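Trehalose-6-phosphate phosphatase (Neosartorya fumigata, PDB 5DXL) belongs to the trehalose-phosphatase family of the HAD clan, phosphatase-type proteins that join an alpha/beta core domain to a smaller cap domain. Local coordinates at residues A[121-126]-A[152-157]; A[128-133]-A[139-144]; A[184-187]-A[191-194]. One frame throughout, in Å; residues are numbered along the deposited sequence.

Contact 1: residues A[121-126]-A[152-157]; sequences QHFTER and AFQARE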
ATOM      1  N   GLN A 121      14.102 -11.524 -23.600  1.00 18.73           N
ATOM      2  CA  GLN A 121      14.340 -11.311 -25.027  1.00 17.82           C
ATOM      3  C   GLN A 121      14.483 -12.648 -25.738  1.00 17.54           C
ATOM      4  O   GLN A 121      14.019 -12.827 -26.866  1.00 19.20           O
ATOM      5  CB  GLN A 121      15.594 -10.465 -25.259  1.00 22.32           C
ATOM      6  CG  GLN A 121      15.902 -10.229 -26.729  1.00 29.10           C
ATOM      7  CD  GLN A 121      14.811  -9.441 -27.443  1.00 36.39           C
ATOM      8  OE1 GLN A 121      14.126  -8.615 -26.836  1.00 31.75           O
ATOM      9  NE2 GLN A 121      14.647  -9.695 -28.740  1.00 38.61           N
ATOM     10  N   HIS A 122      15.113 -13.583 -25.043  1.00 16.22           N
ATOM     11  CA  HIS A 122      15.324 -14.926 -25.562  1.00 18.28           C
ATOM     12  C   HIS A 122      13.998 -15.611 -25.827  1.00 21.18           C
ATOM     13  O   HIS A 122      13.772 -16.141 -26.923  1.00 17.68           O
ATOM     14  CB  HIS A 122      16.146 -15.737 -24.576  1.00 18.07           C
ATOM     15  CG  HIS A 122      16.523 -17.090 -25.077  1.00 19.75           C
ATOM     16  ND1 HIS A 122      15.834 -18.232 -24.726  1.00 24.95           N
ATOM     17  CD2 HIS A 122      17.527 -17.487 -25.890  1.00 19.89           C
ATOM     18  CE1 HIS A 122      16.398 -19.274 -25.312  1.00 17.18           C
ATOM     19  NE2 HIS A 122      17.427 -18.849 -26.022  1.00 26.41           N
ATOM     20  N   PHE A 123      13.122 -15.592 -24.824  1.00 16.87           N
ATOM     21  CA  PHE A 123      11.810 -16.214 -24.951  1.00 15.17           C
ATOM     22  C   PHE A 123      10.922 -15.457 -25.924  1.00 16.89           C
ATOM     23  O   PHE A 123      10.073 -16.061 -26.582  1.00 14.76           O
ATOM     24  CB  PHE A 123      11.123 -16.332 -23.588  1.00 15.30           C
ATOM     25  CG  PHE A 123      11.544 -17.536 -22.809  1.00 13.57           C
ATOM     26  CD1 PHE A 123      10.853 -18.736 -22.937  1.00 15.02           C
ATOM     27  CD2 PHE A 123      12.647 -17.489 -21.972  1.00 16.04           C
ATOM     28  CE1 PHE A 123      11.241 -19.862 -22.222  1.00 16.89           C
ATOM     29  CE2 PHE A 123      13.046 -18.608 -21.255  1.00 17.07           C
ATOM     30  CZ  PHE A 123      12.343 -19.806 -21.388  1.00 17.54           C
ATOM     31  N   THR A 124      11.109 -14.142 -26.030  1.00 14.28           N
ATOM     32  CA  THR A 124      10.331 -13.367 -26.986  1.00 12.70           C
ATOM     33  C   THR A 124      10.638 -13.787 -28.424  1.00 17.06           C
ATOM     34  O   THR A 124       9.726 -14.031 -29.214  1.00 17.35           O
ATOM     35  CB  THR A 124      10.574 -11.865 -26.815  1.00 15.68           C
ATOM     36  OG1 THR A 124      10.112 -11.490 -25.513  1.00 14.03           O
ATOM     37  CG2 THR A 124       9.810 -11.071 -27.862  1.00 17.08           C
ATOM     38  N   GLU A 125      11.921 -13.899 -28.751  1.00 18.27           N
ATOM     39  CA  GLU A 125      12.324 -14.321 -30.089  1.00 17.79           C
ATOM     40  C   GLU A 125      11.783 -15.714 -30.425  1.00 20.82           C
ATOM     41  O   GLU A 125      11.600 -16.052 -31.597  1.00 22.87           O
ATOM     42  CB  GLU A 125      13.849 -14.300 -30.208  1.00 21.10           C
ATOM     43  CG  GLU A 125      14.449 -12.906 -30.110  1.00 25.56           C
ATOM     44  CD  GLU A 125      15.933 -12.925 -29.783  1.00 34.83           C
ATOM     45  OE1 GLU A 125      16.467 -14.016 -29.486  1.00 35.48           O
ATOM     46  OE2 GLU A 125      16.564 -11.845 -29.811  1.00 38.97           O
ATOM     47  N   ARG A 126      11.508 -16.507 -29.395  1.00 16.77           N
ATOM     48  CA  ARG A 126      11.075 -17.894 -29.591  1.00 16.94           C
ATOM     49  C   ARG A 126       9.590 -18.133 -29.295  1.00 17.65           C
ATOM     50  O   ARG A 126       9.127 -19.280 -29.267  1.00 19.62           O
ATOM     51  CB  ARG A 126      11.927 -18.819 -28.730  1.00 18.63           C
ATOM     52  CG  ARG A 126      13.355 -18.934 -29.241  1.00 19.49           C
ATOM     53  CD  ARG A 126      14.360 -19.213 -28.142  1.00 24.38           C
ATOM     54  NE  ARG A 126      15.724 -19.258 -28.677  1.00 28.15           N
ATOM     55  CZ  ARG A 126      16.466 -18.183 -28.942  1.00 33.69           C
ATOM     56  NH1 ARG A 126      15.991 -16.964 -28.714  1.00 26.18           N
ATOM     57  NH2 ARG A 126      17.694 -18.326 -29.433  1.00 31.68           N
ATOM     58  N   ALA A 152       1.594 -20.548 -22.571  1.00 13.52           N
ATOM     59  CA  ALA A 152       1.534 -20.916 -21.164  1.00 14.44           C
ATOM     60  C   ALA A 152       2.723 -21.793 -20.788  1.00 16.14           C
ATOM     61  O   ALA A 152       3.299 -21.646 -19.710  1.00 15.28           O
ATOM     62  CB  ALA A 152       0.222 -21.624 -20.838  1.00 17.57           C
ATOM     63  N   PHE A 153       3.084 -22.703 -21.690  1.00 14.18           N
ATOM     64  CA  PHE A 153       4.236 -23.574 -21.488  1.00 14.86           C
ATOM     65  C   PHE A 153       5.525 -22.771 -21.376  1.00 13.13           C
ATOM     66  O   PHE A 153       6.311 -22.953 -20.440  1.00 14.14           O
ATOM     67  CB  PHE A 153       4.335 -24.581 -22.642  1.00 12.99           C
ATOM     68  CG  PHE A 153       5.639 -25.331 -22.695  1.00 14.38           C
ATOM     69  CD1 PHE A 153       5.967 -26.251 -21.713  1.00 14.15           C
ATOM     70  CD2 PHE A 153       6.522 -25.127 -23.746  1.00 17.11           C
ATOM     71  CE1 PHE A 153       7.164 -26.947 -21.764  1.00 14.64           C
ATOM     72  CE2 PHE A 153       7.726 -25.824 -23.809  1.00 18.95           C
ATOM     73  CZ  PHE A 153       8.040 -26.734 -22.811  1.00 14.63           C
ATOM     74  N   GLN A 154       5.731 -21.880 -22.333  1.00 12.51           N
ATOM     75  CA  GLN A 154       6.911 -21.033 -22.339  1.00 11.97           C
ATOM     76  C   GLN A 154       6.986 -20.214 -21.055  1.00 13.13           C
ATOM     77  O   GLN A 154       8.059 -20.021 -20.490  1.00 13.83           O
ATOM     78  CB  GLN A 154       6.898 -20.104 -23.552  1.00 12.86           C
ATOM     79  CG  GLN A 154       7.125 -20.811 -24.888  1.00 13.13           C
ATOM     80  CD  GLN A 154       8.579 -21.192 -25.091  1.00 13.28           C
ATOM     81  OE1 GLN A 154       9.088 -22.099 -24.428  1.00 18.23           O
ATOM     82  NE2 GLN A 154       9.256 -20.498 -25.999  1.00 15.01           N
ATOM     83  N   ALA A 155       5.837 -19.731 -20.604  1.00 12.34           N
ATOM     84  CA  ALA A 155       5.808 -18.913 -19.394  1.00 12.57           C
ATOM     85  C   ALA A 155       6.157 -19.738 -18.160  1.00 13.39           C
ATOM     86  O   ALA A 155       6.896 -19.272 -17.294  1.00 14.88           O
ATOM     87  CB  ALA A 155       4.447 -18.252 -19.237  1.00 14.67           C
ATOM     88  N   ARG A 156       5.659 -20.973 -18.085  1.00 14.63           N
ATOM     89  CA  ARG A 156       6.025 -21.853 -16.974  1.00 14.73           C
ATOM     90  C   ARG A 156       7.525 -22.128 -16.985  1.00 14.76           C
ATOM     91  O   ARG A 156       8.167 -22.116 -15.940  1.00 15.11           O
ATOM     92  CB  ARG A 156       5.258 -23.182 -17.030  1.00 16.73           C
ATOM     93  CG  ARG A 156       3.786 -23.057 -16.709  1.00 17.40           C
ATOM     94  CD  ARG A 156       3.134 -24.418 -16.524  1.00 19.39           C
ATOM     95  NE  ARG A 156       3.176 -25.235 -17.736  1.00 17.57           N
ATOM     96  CZ  ARG A 156       2.263 -25.184 -18.704  1.00 16.66           C
ATOM     97  NH1 ARG A 156       1.238 -24.340 -18.620  1.00 17.31           N
ATOM     98  NH2 ARG A 156       2.370 -25.974 -19.765  1.00 17.83           N
ATOM     99  N   GLU A 157       8.084 -22.364 -18.170  1.00 13.45           N
ATOM    100  CA  GLU A 157       9.505 -22.673 -18.271  1.00 14.31           C
ATOM    101  C   GLU A 157      10.358 -21.456 -17.931  1.00 16.02           C
ATOM    102  O   GLU A 157      11.355 -21.558 -17.212  1.00 15.79           O
ATOM    103  CB  GLU A 157       9.838 -23.195 -19.670  1.00 16.45           C
ATOM    104  CG  GLU A 157       9.031 -24.443 -20.039  1.00 19.66           C
ATOM    105  CD  GLU A 157       9.333 -25.624 -19.114  1.00 23.42           C
ATOM    106  OE1 GLU A 157      10.448 -26.169 -19.223  1.00 25.50           O
ATOM    107  OE2 GLU A 157       8.467 -26.000 -18.280  1.00 26.01           O
TER
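Phe123 and Gln154 leave their helices in the same way, each with CG beside its backbone N and opposite the carbonyl carbon (chi1 -83° in Phe123, -70° in Gln154); a further bend at chi2 brings the amide of Gln154 obliquely across the phenyl ring, toward its CD1-CE1 side. The ring touches mainly with its CE1 corner. Phe123 CE1 lies 3.6 Å from the backbone O of Gln154 and, on the side-chain end of the same residue, 3.8 Å from OE1. The amide carbon CD of Gln154 sits 4.0 Å from CD1 of Phe123. Ring and amide planes are inclined at 57°, too steep for a flat stack. One turn further along, CZ of Phe123 comes within 4.3 Å of the backbone C of Glu157, again obliquely. Helices 112-125 and 148-164 meet here through these side chains, on the helical layer of an alpha/beta cap, a two-layer build consistent with the C2 class of HAD caps. Trp141, from the four-stranded antiparallel sheet beneath, touches both Phe123 and Gln154. The polar end of Gln154 is engaged as well: its NE2 is hydrogen-bonded to Thr127 OG1, and that hydroxyl also bonds Phe123 O, which links the amide to the end of the first helix. At the margin, Arg126 contributes CB, 4.2 Å from Gln154 NE2, while its extended chain carries the guanidinium away from the second helix. There NH1 of Arg126 is hydrogen-bonded to His122 O at 3.0 Å and forms a salt bridge with OE1 of Glu125 at 3.1 Å, meeting the anti lone pair of that oxygen. The other carboxylate oxygen, Glu125 OE2, accepts a nearly straight bond from Gln121 NE2 and is approached from above the carboxylate plane.

Contact 2: residues A[128-133]-A[139-144]; sequences QGSFIE and LTWHYR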
ATOM      1  N   GLN A 128       6.209 -16.497 -30.805  1.00 15.40           N
ATOM      2  CA  GLN A 128       5.596 -15.531 -31.708  1.00 17.08           C
ATOM      3  C   GLN A 128       4.387 -14.861 -31.066  1.00 14.43           C
ATOM      4  O   GLN A 128       3.550 -15.528 -30.456  1.00 17.95           O
ATOM      5  CB  GLN A 128       5.187 -16.211 -33.023  1.00 20.67           C
ATOM      6  CG  GLN A 128       4.593 -15.259 -34.060  1.00 26.37           C
ATOM      7  CD  GLN A 128       5.617 -14.282 -34.632  1.00 40.63           C
ATOM      8  OE1 GLN A 128       6.815 -14.383 -34.358  1.00 48.12           O
ATOM      9  NE2 GLN A 128       5.147 -13.335 -35.437  1.00 50.97           N
ATOM     10  N   GLY A 129       4.325 -13.537 -31.180  1.00 16.80           N
ATOM     11  CA  GLY A 129       3.237 -12.764 -30.608  1.00 17.71           C
ATOM     12  C   GLY A 129       3.578 -12.133 -29.265  1.00 15.97           C
ATOM     13  O   GLY A 129       2.893 -11.208 -28.807  1.00 15.69           O
ATOM     14  N   SER A 130       4.625 -12.631 -28.613  1.00 13.69           N
ATOM     15  CA  SER A 130       4.970 -12.124 -27.282  1.00 12.73           C
ATOM     16  C   SER A 130       5.762 -10.838 -27.394  1.00 15.02           C
ATOM     17  O   SER A 130       6.322 -10.546 -28.444  1.00 14.03           O
ATOM     18  CB  SER A 130       5.773 -13.156 -26.478  1.00 13.48           C
ATOM     19  OG  SER A 130       7.082 -13.333 -27.008  1.00 13.21           O
ATOM     20  N   PHE A 131       5.807 -10.072 -26.304  1.00 14.03           N
ATOM     21  CA  PHE A 131       6.619  -8.861 -26.263  1.00 14.15           C
ATOM     22  C   PHE A 131       6.954  -8.469 -24.837  1.00 13.23           C
ATOM     23  O   PHE A 131       6.343  -8.950 -23.884  1.00 11.89           O
ATOM     24  CB  PHE A 131       5.914  -7.693 -26.975  1.00 15.22           C
ATOM     25  CG  PHE A 131       4.673  -7.202 -26.283  1.00 13.85           C
ATOM     26  CD1 PHE A 131       3.447  -7.792 -26.536  1.00 15.34           C
ATOM     27  CD2 PHE A 131       4.730  -6.134 -25.397  1.00 16.11           C
ATOM     28  CE1 PHE A 131       2.299  -7.346 -25.914  1.00 18.78           C
ATOM     29  CE2 PHE A 131       3.575  -5.683 -24.764  1.00 19.18           C
ATOM     30  CZ  PHE A 131       2.361  -6.294 -25.031  1.00 16.55           C
ATOM     31  N   ILE A 132       7.916  -7.562 -24.706  1.00 12.93           N
ATOM     32  CA  ILE A 132       8.388  -7.133 -23.403  1.00 14.27           C
ATOM     33  C   ILE A 132       7.905  -5.730 -23.106  1.00 15.52           C
ATOM     34  O   ILE A 132       8.022  -4.844 -23.956  1.00 15.44           O
ATOM     35  CB  ILE A 132       9.918  -7.144 -23.321  1.00 13.77           C
ATOM     36  CG1 ILE A 132      10.453  -8.553 -23.593  1.00 16.29           C
ATOM     37  CG2 ILE A 132      10.383  -6.616 -21.958  1.00 16.40           C
ATOM     38  CD1 ILE A 132      11.950  -8.596 -23.854  1.00 17.03           C
ATOM     39  N   GLU A 133       7.333  -5.558 -21.919  1.00 12.37           N
ATOM     40  CA  GLU A 133       6.994  -4.244 -21.389  1.00 11.83           C
ATOM     41  C   GLU A 133       8.004  -3.873 -20.321  1.00 14.26           C
ATOM     42  O   GLU A 133       8.181  -4.584 -19.332  1.00 13.60           O
ATOM     43  CB  GLU A 133       5.578  -4.231 -20.811  1.00 10.35           C
ATOM     44  CG  GLU A 133       5.264  -2.945 -20.021  1.00 16.06           C
ATOM     45  CD  GLU A 133       3.900  -2.975 -19.349  1.00 19.89           C
ATOM     46  OE1 GLU A 133       3.299  -4.070 -19.234  1.00 19.57           O
ATOM     47  OE2 GLU A 133       3.418  -1.894 -18.928  1.00 22.70           O
ATOM     48  N   LEU A 139       9.521  -5.407 -14.847  1.00 10.59           N
ATOM     49  CA  LEU A 139       9.668  -5.885 -16.218  1.00 10.73           C
ATOM     50  C   LEU A 139       8.626  -6.959 -16.461  1.00  9.92           C
ATOM     51  O   LEU A 139       8.489  -7.874 -15.658  1.00 12.18           O
ATOM     52  CB  LEU A 139      11.074  -6.442 -16.460  1.00 10.72           C
ATOM     53  CG  LEU A 139      12.251  -5.472 -16.307  1.00 14.57           C
ATOM     54  CD1 LEU A 139      13.569  -6.180 -16.580  1.00 14.21           C
ATOM     55  CD2 LEU A 139      12.076  -4.305 -17.224  1.00 21.52           C
ATOM     56  N   THR A 140       7.889  -6.836 -17.556  1.00  7.94           N
ATOM     57  CA  THR A 140       6.773  -7.747 -17.798  1.00 10.02           C
ATOM     58  C   THR A 140       6.846  -8.379 -19.181  1.00 10.48           C
ATOM     59  O   THR A 140       7.003  -7.689 -20.191  1.00 12.04           O
ATOM     60  CB  THR A 140       5.422  -7.022 -17.640  1.00 12.87           C
ATOM     61  OG1 THR A 140       5.375  -6.391 -16.356  1.00 15.21           O
ATOM     62  CG2 THR A 140       4.277  -8.028 -17.731  1.00 12.03           C
ATOM     63  N   TRP A 141       6.750  -9.706 -19.216  1.00 10.59           N
ATOM     64  CA  TRP A 141       6.693 -10.434 -20.476  1.00 11.95           C
ATOM     65  C   TRP A 141       5.237 -10.765 -20.799  1.00  9.26           C
ATOM     66  O   TRP A 141       4.578 -11.433 -20.020  1.00 10.72           O
ATOM     67  CB  TRP A 141       7.543 -11.715 -20.396  1.00 11.98           C
ATOM     68  CG  TRP A 141       7.656 -12.407 -21.717  1.00  9.97           C
ATOM     69  CD1 TRP A 141       8.125 -11.868 -22.880  1.00 10.51           C
ATOM     70  CD2 TRP A 141       7.291 -13.763 -22.022  1.00 13.60           C
ATOM     71  NE1 TRP A 141       8.083 -12.807 -23.889  1.00 13.16           N
ATOM     72  CE2 TRP A 141       7.573 -13.972 -23.385  1.00 12.12           C
ATOM     73  CE3 TRP A 141       6.763 -14.816 -21.273  1.00 13.00           C
ATOM     74  CZ2 TRP A 141       7.337 -15.195 -24.016  1.00 13.22           C
ATOM     75  CZ3 TRP A 141       6.529 -16.034 -21.907  1.00 15.12           C
ATOM     76  CH2 TRP A 141       6.816 -16.206 -23.259  1.00 12.97           C
ATOM     77  N   HIS A 142       4.745 -10.259 -21.928  1.00  9.96           N
ATOM     78  CA  HIS A 142       3.347 -10.431 -22.343  1.00 10.40           C
ATOM     79  C   HIS A 142       3.249 -11.485 -23.432  1.00 11.71           C
ATOM     80  O   HIS A 142       4.042 -11.469 -24.365  1.00 12.20           O
ATOM     81  CB  HIS A 142       2.767  -9.117 -22.892  1.00 12.87           C
ATOM     82  CG  HIS A 142       2.638  -8.014 -21.882  1.00 13.95           C
ATOM     83  ND1 HIS A 142       1.466  -7.770 -21.197  1.00 19.48           N
ATOM     84  CD2 HIS A 142       3.518  -7.071 -21.470  1.00 14.16           C
ATOM     85  CE1 HIS A 142       1.633  -6.728 -20.398  1.00 18.81           C
ATOM     86  NE2 HIS A 142       2.867  -6.281 -20.550  1.00 14.51           N
ATOM     87  N   TYR A 143       2.256 -12.372 -23.359  1.00  9.58           N
ATOM     88  CA  TYR A 143       2.137 -13.397 -24.399  1.00 10.17           C
ATOM     89  C   TYR A 143       0.697 -13.767 -24.787  1.00 12.92           C
ATOM     90  O   TYR A 143       0.459 -14.843 -25.336  1.00 12.41           O
ATOM     91  CB  TYR A 143       2.902 -14.654 -23.963  1.00 12.14           C
ATOM     92  CG  TYR A 143       2.445 -15.261 -22.672  1.00 11.26           C
ATOM     93  CD1 TYR A 143       1.439 -16.230 -22.658  1.00 11.79           C
ATOM     94  CD2 TYR A 143       3.007 -14.882 -21.463  1.00 14.37           C
ATOM     95  CE1 TYR A 143       1.006 -16.794 -21.473  1.00 13.73           C
ATOM     96  CE2 TYR A 143       2.579 -15.443 -20.269  1.00 13.72           C
ATOM     97  CZ  TYR A 143       1.578 -16.396 -20.283  1.00 15.80           C
ATOM     98  OH  TYR A 143       1.153 -16.958 -19.104  1.00 22.53           O
ATOM     99  N   ARG A 144      -0.262 -12.876 -24.554  1.00 12.10           N
ATOM    100  CA  ARG A 144      -1.650 -13.192 -24.904  1.00 10.60           C
ATOM    101  C   ARG A 144      -1.837 -13.471 -26.393  1.00 12.37           C
ATOM    102  O   ARG A 144      -2.702 -14.259 -26.757  1.00 13.65           O
ATOM    103  CB  ARG A 144      -2.595 -12.053 -24.474  1.00 12.38           C
ATOM    104  CG  ARG A 144      -4.079 -12.348 -24.731  1.00 14.55           C
ATOM    105  CD  ARG A 144      -4.501 -13.645 -24.045  1.00 19.12           C
ATOM    106  NE  ARG A 144      -5.847 -14.090 -24.389  1.00 31.36           N
ATOM    107  CZ  ARG A 144      -6.115 -15.073 -25.246  1.00 35.11           C
ATOM    108  NH1 ARG A 144      -5.124 -15.713 -25.861  1.00 33.49           N
ATOM    109  NH2 ARG A 144      -7.372 -15.418 -25.497  1.00 34.32           N
TER
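Trp141 and Ile132 form a non-hydrogen-bonded pair in the antiparallel hairpin of strands 131-134 and 139-142, on the face turned to the helices of the cap. Here packing is close: CG1 of Ile132 comes to the edge of the indole, 4.1 Å from Trp141 CD1, while CB of Ser130 lies 3.5 Å from Trp141 NE1. Phe120 and Thr124 of helix 112-125 and Ala155 of helix 148-164 close round this face, and Ser130 OG is hydrogen-bonded to Thr127 O. The other face carries Phe131, Glu133, Thr140 and His142; its solvent side is at the exposed Phe131, whereas Thr140 is buried against strand 180-185. With chi1 at 68°, the Phe131 ring is brought over the CB of His142, which makes a CH-pi contact with one face, 3.7 Å from the centroid. The two rings are nearly parallel (9°) but barely overlap. Beyond them, His142 NE2 donates to Glu133 OE1 at 2.6 Å, meeting it on the anti side, 23° out of the carboxylate plane. With NE2 as the donor and OE1 near the ring plane, the bond would favour this rotation of the imidazole, and the nearby carboxylate would probably polarise the ring.

Contact 3: residues A[184-187]-A[191-194]; sequences RPTF and GFIA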
ATOM      1  N   ARG A 184       9.706  -7.954 -10.320  1.00 12.84           N
ATOM      2  CA  ARG A 184       9.776  -6.660  -9.648  1.00 13.19           C
ATOM      3  C   ARG A 184      10.409  -6.821  -8.271  1.00 12.56           C
ATOM      4  O   ARG A 184      10.472  -7.924  -7.729  1.00 14.55           O
ATOM      5  CB  ARG A 184       8.374  -6.073  -9.522  1.00 16.28           C
ATOM      6  CG  ARG A 184       7.540  -6.852  -8.547  1.00 21.68           C
ATOM      7  CD  ARG A 184       6.107  -6.403  -8.530  1.00 29.25           C
ATOM      8  NE  ARG A 184       5.435  -6.969  -7.371  1.00 34.45           N
ATOM      9  CZ  ARG A 184       4.163  -6.753  -7.070  1.00 37.50           C
ATOM     10  NH1 ARG A 184       3.420  -5.985  -7.858  1.00 35.51           N
ATOM     11  NH2 ARG A 184       3.640  -7.301  -5.981  1.00 33.62           N
ATOM     12  N   PRO A 185      10.883  -5.719  -7.683  1.00 12.33           N
ATOM     13  CA  PRO A 185      11.507  -5.838  -6.364  1.00 15.26           C
ATOM     14  C   PRO A 185      10.511  -6.257  -5.291  1.00 16.04           C
ATOM     15  O   PRO A 185       9.325  -5.930  -5.388  1.00 14.92           O
ATOM     16  CB  PRO A 185      12.022  -4.422  -6.090  1.00 15.76           C
ATOM     17  CG  PRO A 185      12.176  -3.825  -7.424  1.00 13.71           C
ATOM     18  CD  PRO A 185      11.022  -4.364  -8.231  1.00 14.44           C
ATOM     19  N   THR A 186      10.996  -6.954  -4.269  1.00 17.06           N
ATOM     20  CA  THR A 186      10.135  -7.353  -3.164  1.00 17.55           C
ATOM     21  C   THR A 186       9.560  -6.138  -2.426  1.00 20.24           C
ATOM     22  O   THR A 186       8.487  -6.229  -1.819  1.00 19.36           O
ATOM     23  CB  THR A 186      10.891  -8.261  -2.170  1.00 23.31           C
ATOM     24  OG1 THR A 186      12.042  -7.568  -1.672  1.00 30.00           O
ATOM     25  CG2 THR A 186      11.335  -9.538  -2.868  1.00 25.65           C
ATOM     26  N   PHE A 187      10.228  -4.986  -2.496  1.00 18.60           N
ATOM     27  CA  PHE A 187       9.744  -3.833  -1.728  1.00 19.92           C
ATOM     28  C   PHE A 187       8.478  -3.177  -2.299  1.00 19.91           C
ATOM     29  O   PHE A 187       7.912  -2.270  -1.686  1.00 22.25           O
ATOM     30  CB  PHE A 187      10.861  -2.776  -1.551  1.00 22.02           C
ATOM     31  CG  PHE A 187      11.385  -2.160  -2.834  1.00 19.85           C
ATOM     32  CD1 PHE A 187      10.589  -1.333  -3.622  1.00 15.23           C
ATOM     33  CD2 PHE A 187      12.710  -2.349  -3.206  1.00 22.13           C
ATOM     34  CE1 PHE A 187      11.088  -0.746  -4.774  1.00 22.54           C
ATOM     35  CE2 PHE A 187      13.212  -1.757  -4.355  1.00 20.01           C
ATOM     36  CZ  PHE A 187      12.396  -0.962  -5.139  1.00 16.98           C
ATOM     37  N   GLY A 191       2.617  -5.191   1.905  1.00 17.07           N
ATOM     38  CA  GLY A 191       2.877  -5.815   3.188  1.00 18.00           C
ATOM     39  C   GLY A 191       4.295  -5.539   3.633  1.00 17.26           C
ATOM     40  O   GLY A 191       4.573  -5.338   4.809  1.00 17.81           O
ATOM     41  N   PHE A 192       5.205  -5.539   2.666  1.00 22.45           N
ATOM     42  CA  PHE A 192       6.595  -5.222   2.935  1.00 24.64           C
ATOM     43  C   PHE A 192       6.626  -3.799   3.451  1.00 22.23           C
ATOM     44  O   PHE A 192       7.211  -3.485   4.498  1.00 22.21           O
ATOM     45  CB  PHE A 192       7.440  -5.393   1.662  1.00 24.21           C
ATOM     46  CG  PHE A 192       8.904  -5.124   1.851  1.00 29.00           C
ATOM     47  CD1 PHE A 192       9.389  -3.824   1.888  1.00 25.42           C
ATOM     48  CD2 PHE A 192       9.804  -6.173   1.964  1.00 32.52           C
ATOM     49  CE1 PHE A 192      10.742  -3.572   2.055  1.00 28.06           C
ATOM     50  CE2 PHE A 192      11.159  -5.929   2.127  1.00 35.59           C
ATOM     51  CZ  PHE A 192      11.626  -4.628   2.173  1.00 30.76           C
ATOM     52  N   ILE A 193       5.939  -2.932   2.718  1.00 25.77           N
ATOM     53  CA  ILE A 193       5.835  -1.543   3.106  1.00 21.18           C
ATOM     54  C   ILE A 193       5.278  -1.394   4.534  1.00 24.15           C
ATOM     55  O   ILE A 193       5.899  -0.753   5.367  1.00 20.11           O
ATOM     56  CB  ILE A 193       4.964  -0.765   2.082  1.00 19.82           C
ATOM     57  CG1 ILE A 193       5.622  -0.833   0.686  1.00 19.83           C
ATOM     58  CG2 ILE A 193       4.740   0.671   2.553  1.00 20.09           C
ATOM     59  CD1 ILE A 193       4.722  -0.354  -0.485  1.00 19.09           C
ATOM     60  N   ALA A 194       4.141  -2.029   4.822  1.00 18.98           N
ATOM     61  CA  ALA A 194       3.502  -1.952   6.147  1.00 15.13           C
ATOM     62  C   ALA A 194       4.296  -2.574   7.308  1.00 21.42           C
ATOM     63  O   ALA A 194       4.277  -2.072   8.432  1.00 20.03           O
ATOM     64  CB  ALA A 194       2.115  -2.613   6.083  1.00 15.40           C
TER
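Phe192 opens the contact on the second segment by setting its ring against the backbone of Thr186 and Phe187. Its CG stands opposite the backbone N (chi1 -178°), a position that sends the phenyl group out from the helix toward the preceding chain. One face of that ring receives the CA of Phe187 in a CH-pi contact: the CA lies 3.9 Å from the centroid, 22° off the normal, and is displaced toward the CD1 side. Phe187 CB continues the same approach, 3.7 Å from Phe192 CE1. Nearer the root of the side chain, Phe192 CB is 3.7 Å from the backbone O of Thr186. The backbone N of Phe192 is bound weakly to Asn189 OD1, which also accepts a hydrogen bond from Gly191 N, so one side-chain carbonyl ties down the first turn of helix 190-199. This short passage takes the chain from the strand of the cap sheet that comes last in the sequence, 180-185, through a 3-10 turn into a helix of the core, and it is one of the connections between the two domains of this HAD phosphatase fold. Ile193, next in order, places CG1 in van der Waals contact with Phe187 O, 3.6 Å away; CD1 of Ile193 follows at 3.9 Å from the same oxygen. The ring of Phe187 itself points elsewhere: it folds back over Pro185, where Pro185 CB stands 3.4 Å above the plane of the Phe187 ring, offset toward the rim, and it touches Cys91 and Ser108 in neighbouring loops.

Contacts 1 and 2 belong to one compact unit, their centres 9 Å apart, and both lie in the cap. The chain runs from helix 112-125 into the hairpin and then into helix 148-164, so the hairpin of contact 2 comes between the two segments of contact 1. Contact 3 follows in sequence, its centre 26 Å from that of contact 1 and 24 Å from that of contact 2. It shares the antiparallel sheet with contact 2, since strands 139-142 and 180-185 are neighbours there. Each of the first two contacts knits one layer of the cap, and the layers meet where the two contacts touch, as at Thr124 and Trp141, whereas the third lies where the cap passes into the core.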